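Local coordinates for EreC (Klebsiella pneumoniae, PDB 6XCQ), which probably hydrolyses the lactone ester of macrolides such as erythromycin, an esterase activity that confers antibiotic resistance, at residues 59-64 against 335-340; 67-72 against 407-412; 90-95 against 298-303; 161-166 against 193-198; 344-349 against 424-429. The protein carries 1 engineered substitution. All blocks are in the same frame, centred on the assembly; numbering follows the deposited sequence.

Contact 1. Residues 59-64 against 335-340; sequences GARIVG and EEDYRA
Asp337 O receives two successive amides from the facing segment, Arg61 N and Ile62 N, each 3.0 Å away. Arg61 N arrives in the carbonyl plane on a lone pair, whereas Ile62 N comes in nearly along the C=O axis, two different approaches to one oxygen where the strands begin to pair. Farther on, Arg339 N donates to Ile62 O and Gly64 N to Arg339 O, both at 2.8 Å. CA-H groups of Tyr338 and Val63 add weaker contacts to Ile62 O and Arg339 O. The pairing is parallel, Ile62 beside Tyr338, Val63 beside Arg339 and Gly64 beside Ala340, and it joins strands 62-65 and 338-345 as neighbours in the eight-stranded mixed sheet of this alpha/beta fold. Apolar packing lies on the Ile62 face: Ile62 CG2 meets the edge of the Tyr338 ring at CD1, 3.5 Å away, the side chains crossing at about a right angle, while Val289 and Val293 of helix 279-295 also pack on Ile62. On the Val63 face, chi1 (-49°) puts Arg339 CG 3.7 Å from Ala60 CB, and a bend at chi2 (-73°) then brings one face of the guanidinium over that methyl. NH1 donates to Glu336 O (2.8 Å) and Tyr338 O, and NE to Leu56 O, which fixes the plane. Arg61 and Asp337 run side by side, with Asp337 OD2 3.7 Å from Arg61 CB and the two planes 84° apart. Their charged ends go elsewhere, Asp337 OD1 to a salt bridge with Arg333 and Arg61 NH2 to carbonyls including Val299 O.

Contact 2. Residues 67-72 against 407-412; sequences EGAHFV and RSQSAS
Gly68 and Ala69 run past Ser408 and Gln409 with CA atoms 4.6 Å apart for Ala69-Gln409. Segment 407-412 folds back in a type II' turn from Ser408 to Ala411, closing a beta hairpin. Gln409 takes the first corner with positive phi (55°), and its N donates to Gly68 O at 2.7 Å in a nearly straight bond. Ser408 CA adds a CA-H contact to the same oxygen.

The Gln409 side chain starts away from the loop, but a bend at chi2 (-57°) carries its amide back over Ala69. Gln409 OE1 then lies 3.1 Å from Ala69 CA and accepts from His70 N at 3.2 Å, in the carbonyl plane on a lone pair. His306 NE2 also bonds to this oxygen. Gln409 NE2 gives one hydrogen to a water 2.9 Å away, which donates to His70 O at 2.8 Å; one amide holds His70 N directly and His70 O through the water. Glu352 is a further partner of NE2. The His70 ring bonds through ND1 to Glu67 OE2 and meets His306 edge-to-face.

The turn of hairpin 405-414 is thus pinned to loop 67-72, which follows strand 62-65 and leads into helix 73-90, with Val72 at the N-cap. Strand 349-354 packs against it through Val350 and Met353, helix 126-146 meets His70 and Phe71 through Leu131, and Phe317 of strand 315-317 touches Ser408 and Gln409.

Contact 3. Residues 90-95 against 298-303; sequences HDFNAI and DVKIIL
Asn93 uses its backbone and its side-chain amide on the backbone of Lys300. Lys300 N donates to Asn93 OD1 at 2.9 Å, and Asn93 N returns a bond to Lys300 O at 2.9 Å. That carbonyl has a second donor in Ala94 N, more distant at 3.2 Å. With its CG placed between backbone N and carbonyl carbon (chi1 51°), Asn93 also gives ND2 to Asp298 O at 3.0 Å, in the amide plane, so both ends of the amide are used on one segment. Ile302 N donates to Ala94 O at 2.8 Å, completing the parallel pairing of Ala94 with Ile301 and Ile95 with Ile302. The Lys300 chain crosses Phe92 at about a right angle, its CB over one face of the ring in a CH-pi contact 3.8 Å from the centroid. A bend at chi3 (67°) then delivers NZ to His90 O, at 2.7 Å, a carbonyl at the end of helix 73-90. Phe92 CD2 also packs on Ile302 CG1. Strand 301-304 lies between 62-65 and 94-97 in the central sheet, with helix 73-90 against the Ile95 and Ile302 face and helix 279-295 against Val299 and Leu303.

Contact 4. Residues 161-166 against 193-198; sequences LNPRDD and ASIDGQ
Pro163 and Ile195 meet at about a right angle, Pro163 CD 3.8 Å from Ile195 CG2. With CG1 of Ile195 turned beside the backbone N (chi1 -43°), CG2 is left anti to it and faces Pro163; it also lies 3.5 Å from Leu161 O, a buried carbonyl for which the model offers no partner. The rest of the Ile195 side chain turns away toward Ser203 and Trp207 of helix 200-208 and Leu262 of helix 244-267. Asp196 points outward, to a salt bridge with Lys206. Asn162 reaches across with its CG anti to the backbone N (chi1 177°), laying the amide beside the backbone of Ile195 and Asp196. Its ND2 sits 3.5 Å from Asp196 CA and donates to a water at 2.7 Å, which bridges to Gly197 O at a distance too short to be trusted. Asn162 OD1 lies 2.7 Å from Ile195 O, a doubtful approach of two acceptors. The same oxygen accepts from Arg164 N at 2.9 Å, the donor standing above the carbonyl plane. That bond closes an Asx turn capping the start of helix 164-177, and the turn packs against an inverse gamma turn centred on Ile195, between helices 182-191 and 200-208.

Contact 5. Residues 344-349 against 424-429; sequences THLGST and IVCVPS
Leu346 and Cys426 face each other through their ends: Leu346 CD2 lies 3.6 Å from Cys426 SG, with CG of the same leucine almost as near. The sulfur is held out by the anti torsion of Cys426 (SG opposite the backbone N, chi1 -177°), and it lies between Leu346 and Thr344, whose CG2 is 3.9 Å from it. Thr344 turns that methyl toward Cys426 and Ile424, its CG2 being 4.0 Å from Ile424 CG2, while its hydroxyl stands anti to the backbone N (chi1 -170°) and bonds to Glu380. Helix 379-387 covers this face, with Ile383 on Cys426 and Ile384 on Leu346. The backbones beneath run parallel, Thr344 paired with Cys426 and His345 with Val427: Thr344 N donates to Val425 O at 2.7 Å, Val427 N to Thr344 O at 3.0 Å, and Leu346 N to Val427 O at 3.1 Å. Strands 338-345 and 423-427 are adjacent in the central sheet, which carries helices on both faces as alpha/beta sandwiches do; on the far side of 423-427 the direction reverses against 392-396, where Cys393, disulfide-linked to Cys387, bonds to the backbone of Cys426. On the other face, His345 CB packs alongside Val427 CG2, and Phe75 of helix 73-90 touches both residues. The imidazole turns away from Val427 to its own following residues, where ND1 accepts from Gly347 N at 2.9 Å, close to the ring plane. Past the strand ends Gly347 comes near Ser429, whose CB points away and whose OG hydrogen-bonds to Glu74.

Overall arrangement
Contacts 1, 3 and 5 are pairings within one sheet. Contacts 1 and 3, centred 10 Å apart, meet where strand 62-65 lies beside strand 301-304: Val63 O meets Leu303 N at 2.8 Å and Val63 CG2 packs on Phe92 CZ at 3.6 Å. Contact 5 uses the far end of strand 338-345, its centre 24 Å from that of contact 1. Contact 2 lies 9 Å from contact 5 between centres, and Arg407 NH1 ties them by bonding to His345 O and Gly347 O. Contact 2 sits beyond the C-terminal end of strand 62-65, where alpha/beta enzymes commonly place their active sites. Contact 4 belongs to a separate helical region, centred about 33 Å from contact 1 and 36 Å from contact 5.

Contact 1. Residues 59-64 against 335-340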
# COMPACT_ATOMS: atom_id res chain seq x y z
N GLY A 59 -0.43 15.19 -16.74
CA GLY A 59 -1.76 14.64 -16.82
C GLY A 59 -2.03 13.51 -15.86
O GLY A 59 -3.17 13.02 -15.81
N ALA A 60 -1.03 13.07 -15.10
CA ALA A 60 -1.25 12.08 -14.06
C ALA A 60 -1.78 12.75 -12.79
O ALA A 60 -1.32 13.82 -12.40
CB ALA A 60 0.05 11.33 -13.75
N ARG A 61 -2.77 12.12 -12.16
CA ARG A 61 -3.17 12.47 -10.81
C ARG A 61 -2.85 11.39 -9.79
O ARG A 61 -2.91 11.67 -8.58
CB ARG A 61 -4.67 12.80 -10.76
CG ARG A 61 -5.06 14.03 -11.56
CD ARG A 61 -6.50 14.39 -11.25
NE ARG A 61 -6.69 14.56 -9.82
CZ ARG A 61 -7.87 14.58 -9.21
NH1 ARG A 61 -8.99 14.43 -9.91
NH2 ARG A 61 -7.93 14.72 -7.89
N ILE A 62 -2.52 10.18 -10.23
CA ILE A 62 -2.14 9.07 -9.35
C ILE A 62 -0.85 8.47 -9.90
O ILE A 62 -0.85 7.95 -11.02
CB ILE A 62 -3.23 7.99 -9.27
CG1 ILE A 62 -4.58 8.60 -8.88
CG2 ILE A 62 -2.85 6.92 -8.28
CD1 ILE A 62 -5.73 7.90 -9.50
N VAL A 63 0.24 8.55 -9.13
CA VAL A 63 1.50 7.93 -9.52
C VAL A 63 1.92 6.97 -8.42
O VAL A 63 2.08 7.37 -7.25
CB VAL A 63 2.60 8.97 -9.79
CG1 VAL A 63 3.94 8.26 -10.04
CG2 VAL A 63 2.25 9.82 -11.01
N GLY A 64 2.10 5.70 -8.77
CA GLY A 64 2.58 4.72 -7.82
C GLY A 64 4.08 4.58 -7.91
O GLY A 64 4.64 4.45 -9.00
N GLU A 335 -10.38 8.79 -16.90
CA GLU A 335 -9.44 9.91 -16.95
C GLU A 335 -8.04 9.49 -17.40
O GLU A 335 -7.24 10.37 -17.72
CB GLU A 335 -9.36 10.58 -15.58
CG GLU A 335 -10.68 11.12 -15.07
CD GLU A 335 -11.47 10.10 -14.28
OE1 GLU A 335 -12.17 10.50 -13.32
OE2 GLU A 335 -11.41 8.89 -14.60
N GLU A 336 -7.74 8.19 -17.44
CA GLU A 336 -6.42 7.68 -17.84
C GLU A 336 -5.28 8.46 -17.18
O GLU A 336 -4.29 8.83 -17.81
CB GLU A 336 -6.29 7.69 -19.37
CG GLU A 336 -7.28 6.77 -20.04
CD GLU A 336 -7.10 6.71 -21.54
OE1 GLU A 336 -5.96 6.89 -22.01
OE2 GLU A 336 -8.10 6.47 -22.26
N ASP A 337 -5.43 8.69 -15.87
CA ASP A 337 -4.50 9.52 -15.10
C ASP A 337 -3.76 8.73 -14.01
O ASP A 337 -3.30 9.32 -13.03
CB ASP A 337 -5.26 10.69 -14.47
CG ASP A 337 -6.39 10.23 -13.56
OD1 ASP A 337 -6.55 9.01 -13.40
OD2 ASP A 337 -7.11 11.09 -13.00
N TYR A 338 -3.66 7.41 -14.15
CA TYR A 338 -2.87 6.57 -13.26
C TYR A 338 -1.57 6.17 -13.94
O TYR A 338 -1.58 5.76 -15.11
CB TYR A 338 -3.64 5.30 -12.87
CG TYR A 338 -2.81 4.31 -12.08
CD1 TYR A 338 -2.31 4.64 -10.82
CD2 TYR A 338 -2.53 3.04 -12.58
CE1 TYR A 338 -1.55 3.72 -10.09
CE2 TYR A 338 -1.79 2.12 -11.85
CZ TYR A 338 -1.30 2.47 -10.61
OH TYR A 338 -0.53 1.56 -9.90
N ARG A 339 -0.46 6.28 -13.21
CA ARG A 339 0.84 5.81 -13.69
C ARG A 339 1.48 4.95 -12.60
O ARG A 339 1.32 5.23 -11.41
CB ARG A 339 1.79 6.97 -14.03
CG ARG A 339 1.18 8.05 -14.94
CD ARG A 339 1.01 7.62 -16.40
NE ARG A 339 0.54 8.78 -17.17
CZ ARG A 339 -0.74 9.02 -17.48
NH1 ARG A 339 -1.70 8.17 -17.13
NH2 ARG A 339 -1.06 10.12 -18.15
N ALA A 340 2.22 3.91 -13.02
CA ALA A 340 2.84 2.96 -12.09
C ALA A 340 4.33 2.84 -12.40
O ALA A 340 4.71 2.47 -13.51
CB ALA A 340 2.18 1.58 -12.20

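Contact 2. Residues 67-72 against 407-412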
# COMPACT_ATOMS: atom_id res chain seq x y z
N GLU A 67 8.04 -1.03 -5.00
CA GLU A 67 9.24 -1.62 -4.44
C GLU A 67 9.16 -3.09 -4.79
O GLU A 67 8.09 -3.69 -4.68
CB GLU A 67 9.34 -1.40 -2.91
CG GLU A 67 8.10 -1.78 -2.13
CD GLU A 67 8.25 -1.55 -0.62
OE1 GLU A 67 9.21 -0.88 -0.20
OE2 GLU A 67 7.41 -2.06 0.14
N GLY A 68 10.27 -3.63 -5.30
CA GLY A 68 10.26 -5.03 -5.69
C GLY A 68 10.27 -5.97 -4.51
O GLY A 68 9.96 -7.16 -4.67
N ALA A 69 10.61 -5.47 -3.33
CA ALA A 69 10.57 -6.25 -2.10
C ALA A 69 10.38 -5.29 -0.95
O ALA A 69 10.87 -4.16 -0.98
CB ALA A 69 11.85 -7.08 -1.91
N HIS A 70 9.63 -5.73 0.06
CA HIS A 70 9.48 -4.90 1.24
C HIS A 70 10.79 -4.84 2.01
O HIS A 70 11.66 -5.71 1.87
CB HIS A 70 8.37 -5.45 2.15
CG HIS A 70 6.98 -5.31 1.59
ND1 HIS A 70 6.52 -4.14 1.03
CD2 HIS A 70 5.95 -6.19 1.55
CE1 HIS A 70 5.26 -4.31 0.66
NE2 HIS A 70 4.89 -5.54 0.97
N PHE A 71 10.94 -3.78 2.82
CA PHE A 71 11.98 -3.70 3.85
C PHE A 71 13.38 -3.49 3.28
O PHE A 71 14.37 -3.92 3.89
CB PHE A 71 11.96 -4.93 4.76
CG PHE A 71 10.57 -5.30 5.25
CD1 PHE A 71 9.81 -4.39 5.95
CD2 PHE A 71 10.04 -6.55 4.99
CE1 PHE A 71 8.53 -4.72 6.41
CE2 PHE A 71 8.75 -6.89 5.43
CZ PHE A 71 8.00 -5.96 6.14
N VAL A 72 13.49 -2.81 2.14
CA VAL A 72 14.77 -2.61 1.45
C VAL A 72 15.19 -1.15 1.61
O VAL A 72 14.41 -0.24 1.32
CB VAL A 72 14.66 -2.98 -0.03
CG1 VAL A 72 15.93 -2.59 -0.76
CG2 VAL A 72 14.36 -4.47 -0.21
N ARG A 407 11.94 -9.20 -11.09
CA ARG A 407 12.05 -9.72 -9.73
C ARG A 407 10.89 -9.21 -8.87
O ARG A 407 10.41 -8.09 -9.03
CB ARG A 407 13.38 -9.31 -9.10
CG ARG A 407 14.59 -9.99 -9.79
CD ARG A 407 15.88 -9.43 -9.29
NE ARG A 407 16.94 -10.43 -9.30
CZ ARG A 407 18.19 -10.20 -8.92
NH1 ARG A 407 18.55 -8.99 -8.52
NH2 ARG A 407 19.07 -11.20 -8.93
N SER A 408 10.44 -10.06 -7.96
CA SER A 408 9.42 -9.66 -7.01
C SER A 408 9.65 -10.52 -5.77
O SER A 408 9.59 -11.75 -5.87
CB SER A 408 8.02 -9.87 -7.60
OG SER A 408 7.00 -9.66 -6.65
N GLN A 409 9.98 -9.89 -4.65
CA GLN A 409 10.46 -10.61 -3.45
C GLN A 409 11.68 -11.43 -3.89
O GLN A 409 12.50 -10.93 -4.67
CB GLN A 409 9.34 -11.40 -2.81
CG GLN A 409 8.19 -10.56 -2.26
CD GLN A 409 8.65 -9.54 -1.23
OE1 GLN A 409 8.38 -8.35 -1.39
NE2 GLN A 409 9.31 -10.00 -0.15
N SER A 410 11.81 -12.68 -3.45
CA SER A 410 12.90 -13.54 -3.90
C SER A 410 12.55 -14.33 -5.15
O SER A 410 13.33 -15.19 -5.56
CB SER A 410 13.34 -14.50 -2.79
OG SER A 410 12.29 -15.36 -2.40
N ALA A 411 11.42 -14.02 -5.79
CA ALA A 411 11.01 -14.69 -7.02
C ALA A 411 10.95 -13.68 -8.17
O ALA A 411 11.67 -12.68 -8.15
CB ALA A 411 9.66 -15.39 -6.82
N SER A 412 10.11 -13.95 -9.18
CA SER A 412 9.81 -13.02 -10.26
C SER A 412 8.34 -13.13 -10.65
O SER A 412 7.68 -14.13 -10.38
CB SER A 412 10.68 -13.25 -11.51
OG SER A 412 12.06 -13.01 -11.27
O HOH W 1 10.79 -8.34 1.67

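Contact 3. Residues 90-95 against 298-303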
# COMPACT_ATOMS: atom_id res chain seq x y z
N HIS A 90 6.08 18.58 -10.05
CA HIS A 90 4.75 18.33 -10.59
C HIS A 90 3.64 18.57 -9.57
O HIS A 90 2.48 18.22 -9.84
CB HIS A 90 4.67 16.91 -11.16
CG HIS A 90 5.53 16.71 -12.38
ND1 HIS A 90 5.13 17.08 -13.64
CD2 HIS A 90 6.77 16.18 -12.52
CE1 HIS A 90 6.08 16.80 -14.51
NE2 HIS A 90 7.08 16.24 -13.86
N ASP A 91 3.97 19.13 -8.40
CA ASP A 91 2.97 19.62 -7.44
C ASP A 91 2.08 18.52 -6.86
O ASP A 91 0.91 18.76 -6.54
CB ASP A 91 2.09 20.71 -8.07
CG ASP A 91 2.67 22.09 -7.89
OD1 ASP A 91 2.73 22.56 -6.73
OD2 ASP A 91 3.06 22.71 -8.90
N PHE A 92 2.61 17.31 -6.72
CA PHE A 92 1.86 16.29 -5.99
C PHE A 92 1.74 16.71 -4.52
O PHE A 92 2.65 17.33 -3.96
CB PHE A 92 2.53 14.93 -6.14
CG PHE A 92 2.10 14.23 -7.38
CD1 PHE A 92 2.50 14.70 -8.62
CD2 PHE A 92 1.21 13.17 -7.33
CE1 PHE A 92 2.07 14.08 -9.79
CE2 PHE A 92 0.77 12.56 -8.48
CZ PHE A 92 1.20 13.01 -9.71
N ASN A 93 0.59 16.39 -3.92
CA ASN A 93 0.23 16.97 -2.62
C ASN A 93 -0.33 15.94 -1.64
O ASN A 93 -0.76 16.32 -0.55
CB ASN A 93 -0.79 18.09 -2.82
CG ASN A 93 -1.95 17.66 -3.68
OD1 ASN A 93 -2.42 16.53 -3.59
ND2 ASN A 93 -2.43 18.57 -4.53
N ALA A 94 -0.33 14.66 -1.99
CA ALA A 94 -0.78 13.63 -1.07
C ALA A 94 0.06 12.37 -1.28
O ALA A 94 0.59 12.14 -2.37
CB ALA A 94 -2.28 13.32 -1.26
N ILE A 95 0.17 11.56 -0.23
CA ILE A 95 0.85 10.28 -0.25
C ILE A 95 -0.08 9.23 0.34
O ILE A 95 -0.60 9.41 1.44
CB ILE A 95 2.17 10.32 0.54
CG1 ILE A 95 3.15 11.30 -0.12
CG2 ILE A 95 2.79 8.92 0.62
CD1 ILE A 95 4.54 11.24 0.46
N ASP A 298 -8.55 18.49 -6.67
CA ASP A 298 -7.20 19.04 -6.70
C ASP A 298 -6.14 18.07 -6.20
O ASP A 298 -4.96 18.43 -6.20
CB ASP A 298 -7.15 20.33 -5.86
CG ASP A 298 -7.49 21.56 -6.67
OD1 ASP A 298 -8.19 21.41 -7.70
OD2 ASP A 298 -7.05 22.66 -6.28
N VAL A 299 -6.51 16.87 -5.75
CA VAL A 299 -5.52 15.97 -5.17
C VAL A 299 -4.67 15.36 -6.27
O VAL A 299 -5.16 14.97 -7.34
CB VAL A 299 -6.19 14.87 -4.32
CG1 VAL A 299 -5.20 13.77 -4.03
CG2 VAL A 299 -6.66 15.44 -3.01
N LYS A 300 -3.36 15.28 -6.03
CA LYS A 300 -2.46 14.49 -6.85
C LYS A 300 -1.66 13.61 -5.90
O LYS A 300 -0.86 14.11 -5.10
CB LYS A 300 -1.56 15.40 -7.69
CG LYS A 300 -2.36 16.25 -8.69
CD LYS A 300 -1.49 17.31 -9.37
CE LYS A 300 -0.47 16.67 -10.26
NZ LYS A 300 0.20 17.65 -11.16
N ILE A 301 -1.92 12.31 -5.93
CA ILE A 301 -1.49 11.41 -4.87
C ILE A 301 -0.37 10.50 -5.37
O ILE A 301 -0.38 10.03 -6.51
CB ILE A 301 -2.69 10.60 -4.32
CG1 ILE A 301 -2.25 9.78 -3.10
CG2 ILE A 301 -3.33 9.75 -5.40
CD1 ILE A 301 -3.41 9.32 -2.23
N ILE A 302 0.62 10.29 -4.51
CA ILE A 302 1.72 9.35 -4.74
C ILE A 302 1.39 8.10 -3.93
O ILE A 302 1.25 8.18 -2.70
CB ILE A 302 3.06 9.94 -4.30
CG1 ILE A 302 3.28 11.33 -4.92
CG2 ILE A 302 4.22 9.00 -4.60
CD1 ILE A 302 4.48 12.09 -4.26
N LEU A 303 1.26 6.94 -4.58
CA LEU A 303 0.91 5.71 -3.88
C LEU A 303 2.18 4.92 -3.60
O LEU A 303 2.91 4.59 -4.53
CB LEU A 303 -0.07 4.85 -4.68
CG LEU A 303 -1.38 5.50 -5.13
CD1 LEU A 303 -2.23 4.46 -5.88
CD2 LEU A 303 -2.10 6.06 -3.90

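Contact 4. Residues 161-166 against 193-198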
# COMPACT_ATOMS: atom_id res chain seq x y z
N LEU A 161 -5.21 -6.15 9.99
CA LEU A 161 -6.53 -6.78 9.87
C LEU A 161 -7.24 -6.86 11.22
O LEU A 161 -8.08 -7.72 11.46
CB LEU A 161 -6.46 -8.17 9.20
CG LEU A 161 -5.82 -8.19 7.80
CD1 LEU A 161 -5.86 -9.59 7.15
CD2 LEU A 161 -6.47 -7.16 6.88
N ASN A 162 -6.95 -5.91 12.11
CA ASN A 162 -7.67 -5.84 13.38
C ASN A 162 -8.76 -4.79 13.24
O ASN A 162 -8.44 -3.60 13.08
CB ASN A 162 -6.71 -5.48 14.51
CG ASN A 162 -7.42 -5.31 15.85
OD1 ASN A 162 -8.65 -5.36 15.95
ND2 ASN A 162 -6.63 -5.10 16.90
N PRO A 163 -10.04 -5.16 13.29
CA PRO A 163 -11.12 -4.18 13.08
C PRO A 163 -11.45 -3.30 14.28
O PRO A 163 -12.40 -2.51 14.20
CB PRO A 163 -12.33 -5.07 12.74
CG PRO A 163 -12.08 -6.31 13.53
CD PRO A 163 -10.56 -6.52 13.48
N ARG A 164 -10.69 -3.41 15.38
CA ARG A 164 -11.05 -2.70 16.60
C ARG A 164 -11.17 -1.19 16.38
O ARG A 164 -12.17 -0.59 16.75
CB ARG A 164 -10.02 -2.99 17.70
CG ARG A 164 -10.44 -2.40 19.05
CD ARG A 164 -9.26 -2.20 19.98
NE ARG A 164 -8.31 -1.20 19.50
CZ ARG A 164 -7.06 -1.48 19.13
NH1 ARG A 164 -6.26 -0.51 18.70
NH2 ARG A 164 -6.61 -2.73 19.20
N ASP A 165 -10.13 -0.56 15.81
CA ASP A 165 -10.16 0.89 15.60
C ASP A 165 -11.37 1.28 14.76
O ASP A 165 -12.06 2.26 15.07
CB ASP A 165 -8.89 1.38 14.88
CG ASP A 165 -7.64 1.40 15.77
OD1 ASP A 165 -7.72 1.29 17.01
OD2 ASP A 165 -6.55 1.54 15.18
N ASP A 166 -11.64 0.54 13.69
CA ASP A 166 -12.74 0.91 12.81
C ASP A 166 -14.06 0.84 13.55
O ASP A 166 -14.89 1.75 13.45
CB ASP A 166 -12.77 0.02 11.57
CG ASP A 166 -11.66 0.36 10.57
OD1 ASP A 166 -11.48 1.56 10.25
OD2 ASP A 166 -10.98 -0.57 10.10
N ALA A 193 -13.77 -9.11 19.25
CA ALA A 193 -12.74 -8.59 20.14
C ALA A 193 -11.48 -9.44 20.11
O ALA A 193 -10.38 -8.92 20.33
CB ALA A 193 -13.28 -8.48 21.57
N SER A 194 -11.61 -10.74 19.83
CA SER A 194 -10.45 -11.63 19.79
C SER A 194 -9.57 -11.42 18.57
O SER A 194 -8.51 -12.04 18.49
CB SER A 194 -10.91 -13.08 19.84
OG SER A 194 -11.35 -13.50 18.56
N ILE A 195 -9.99 -10.60 17.61
CA ILE A 195 -9.16 -10.31 16.43
C ILE A 195 -8.27 -9.14 16.83
O ILE A 195 -8.61 -7.98 16.65
CB ILE A 195 -10.01 -10.00 15.20
CG1 ILE A 195 -11.18 -10.98 15.07
CG2 ILE A 195 -9.14 -10.02 13.94
CD1 ILE A 195 -10.77 -12.41 14.95
N ASP A 196 -7.09 -9.45 17.40
CA ASP A 196 -6.22 -8.41 17.93
C ASP A 196 -4.76 -8.59 17.52
O ASP A 196 -3.85 -8.15 18.24
CB ASP A 196 -6.33 -8.33 19.46
CG ASP A 196 -5.89 -9.62 20.15
OD1 ASP A 196 -5.38 -10.53 19.47
OD2 ASP A 196 -6.08 -9.72 21.38
N GLY A 197 -4.50 -9.22 16.39
CA GLY A 197 -3.14 -9.41 15.93
C GLY A 197 -2.46 -8.10 15.54
O GLY A 197 -3.08 -7.04 15.44
N GLN A 198 -1.15 -8.18 15.34
CA GLN A 198 -0.38 -7.04 14.83
C GLN A 198 0.02 -7.25 13.39
O GLN A 198 0.80 -6.46 12.83
CB GLN A 198 0.84 -6.79 15.71
CG GLN A 198 0.53 -6.04 17.00
CD GLN A 198 0.25 -4.56 16.78
OE1 GLN A 198 0.49 -4.02 15.70
NE2 GLN A 198 -0.25 -3.89 17.81
O HOH W 2 -3.93 -5.10 16.67

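Contact 5. Residues 344-349 against 424-429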
# COMPACT_ATOMS: atom_id res chain seq x y z
N THR A 344 13.02 -2.18 -9.07
CA THR A 344 13.68 -3.47 -8.94
C THR A 344 15.17 -3.24 -8.67
O THR A 344 15.60 -2.12 -8.39
CB THR A 344 13.40 -4.35 -10.17
OG1 THR A 344 13.86 -5.68 -9.89
CG2 THR A 344 14.09 -3.79 -11.42
N HIS A 345 15.96 -4.31 -8.71
CA HIS A 345 17.35 -4.20 -8.25
C HIS A 345 18.20 -5.30 -8.86
O HIS A 345 17.69 -6.33 -9.32
CB HIS A 345 17.44 -4.27 -6.72
CG HIS A 345 17.12 -5.63 -6.18
ND1 HIS A 345 18.08 -6.60 -5.98
CD2 HIS A 345 15.93 -6.20 -5.85
CE1 HIS A 345 17.50 -7.70 -5.53
NE2 HIS A 345 16.20 -7.49 -5.45
N LEU A 346 19.51 -5.09 -8.80
CA LEU A 346 20.49 -6.02 -9.35
C LEU A 346 21.27 -6.78 -8.27
O LEU A 346 22.27 -7.43 -8.58
CB LEU A 346 21.48 -5.28 -10.27
CG LEU A 346 20.90 -4.47 -11.42
CD1 LEU A 346 22.02 -3.94 -12.31
CD2 LEU A 346 19.93 -5.30 -12.25
N GLY A 347 20.82 -6.73 -7.02
CA GLY A 347 21.54 -7.39 -5.95
C GLY A 347 21.41 -8.90 -6.00
O GLY A 347 20.49 -9.46 -6.60
N SER A 348 22.37 -9.59 -5.36
CA SER A 348 22.34 -11.04 -5.35
C SER A 348 21.41 -11.58 -4.28
O SER A 348 20.97 -12.73 -4.37
CB SER A 348 23.75 -11.62 -5.15
OG SER A 348 24.25 -11.23 -3.88
N THR A 349 21.08 -10.77 -3.28
CA THR A 349 20.19 -11.16 -2.21
C THR A 349 19.10 -10.11 -2.05
O THR A 349 19.19 -8.99 -2.57
CB THR A 349 20.95 -11.33 -0.88
OG1 THR A 349 21.49 -10.06 -0.50
CG2 THR A 349 22.10 -12.34 -1.02
N ILE A 424 10.34 1.94 -15.06
CA ILE A 424 11.05 1.05 -14.14
C ILE A 424 12.23 1.80 -13.54
O ILE A 424 13.00 2.46 -14.26
CB ILE A 424 11.57 -0.24 -14.80
CG1 ILE A 424 10.54 -0.86 -15.77
CG2 ILE A 424 11.95 -1.24 -13.71
CD1 ILE A 424 9.39 -1.59 -15.08
N VAL A 425 12.39 1.67 -12.22
CA VAL A 425 13.53 2.17 -11.47
C VAL A 425 14.31 0.97 -10.98
O VAL A 425 13.74 0.06 -10.36
CB VAL A 425 13.04 3.05 -10.29
CG1 VAL A 425 14.16 3.43 -9.36
CG2 VAL A 425 12.33 4.28 -10.81
N CYS A 426 15.62 0.95 -11.23
CA CYS A 426 16.42 -0.20 -10.85
C CYS A 426 17.67 0.27 -10.11
O CYS A 426 18.44 1.07 -10.64
CB CYS A 426 16.79 -1.02 -12.09
SG CYS A 426 17.72 -2.53 -11.70
N VAL A 427 17.84 -0.20 -8.88
CA VAL A 427 18.95 0.21 -8.02
C VAL A 427 20.00 -0.90 -8.00
O VAL A 427 19.71 -2.03 -8.42
CB VAL A 427 18.46 0.57 -6.61
CG1 VAL A 427 17.41 1.70 -6.68
CG2 VAL A 427 17.88 -0.67 -5.91
N PRO A 428 21.23 -0.64 -7.55
CA PRO A 428 22.28 -1.66 -7.69
C PRO A 428 22.16 -2.83 -6.73
O PRO A 428 22.69 -3.91 -7.03
CB PRO A 428 23.58 -0.87 -7.44
CG PRO A 428 23.23 0.55 -7.76
CD PRO A 428 21.80 0.69 -7.27
N SER A 429 21.50 -2.66 -5.59
CA SER A 429 21.50 -3.67 -4.55
C SER A 429 20.25 -3.46 -3.71
O SER A 429 19.63 -2.39 -3.77
CB SER A 429 22.76 -3.58 -3.68
OG SER A 429 22.87 -2.26 -3.14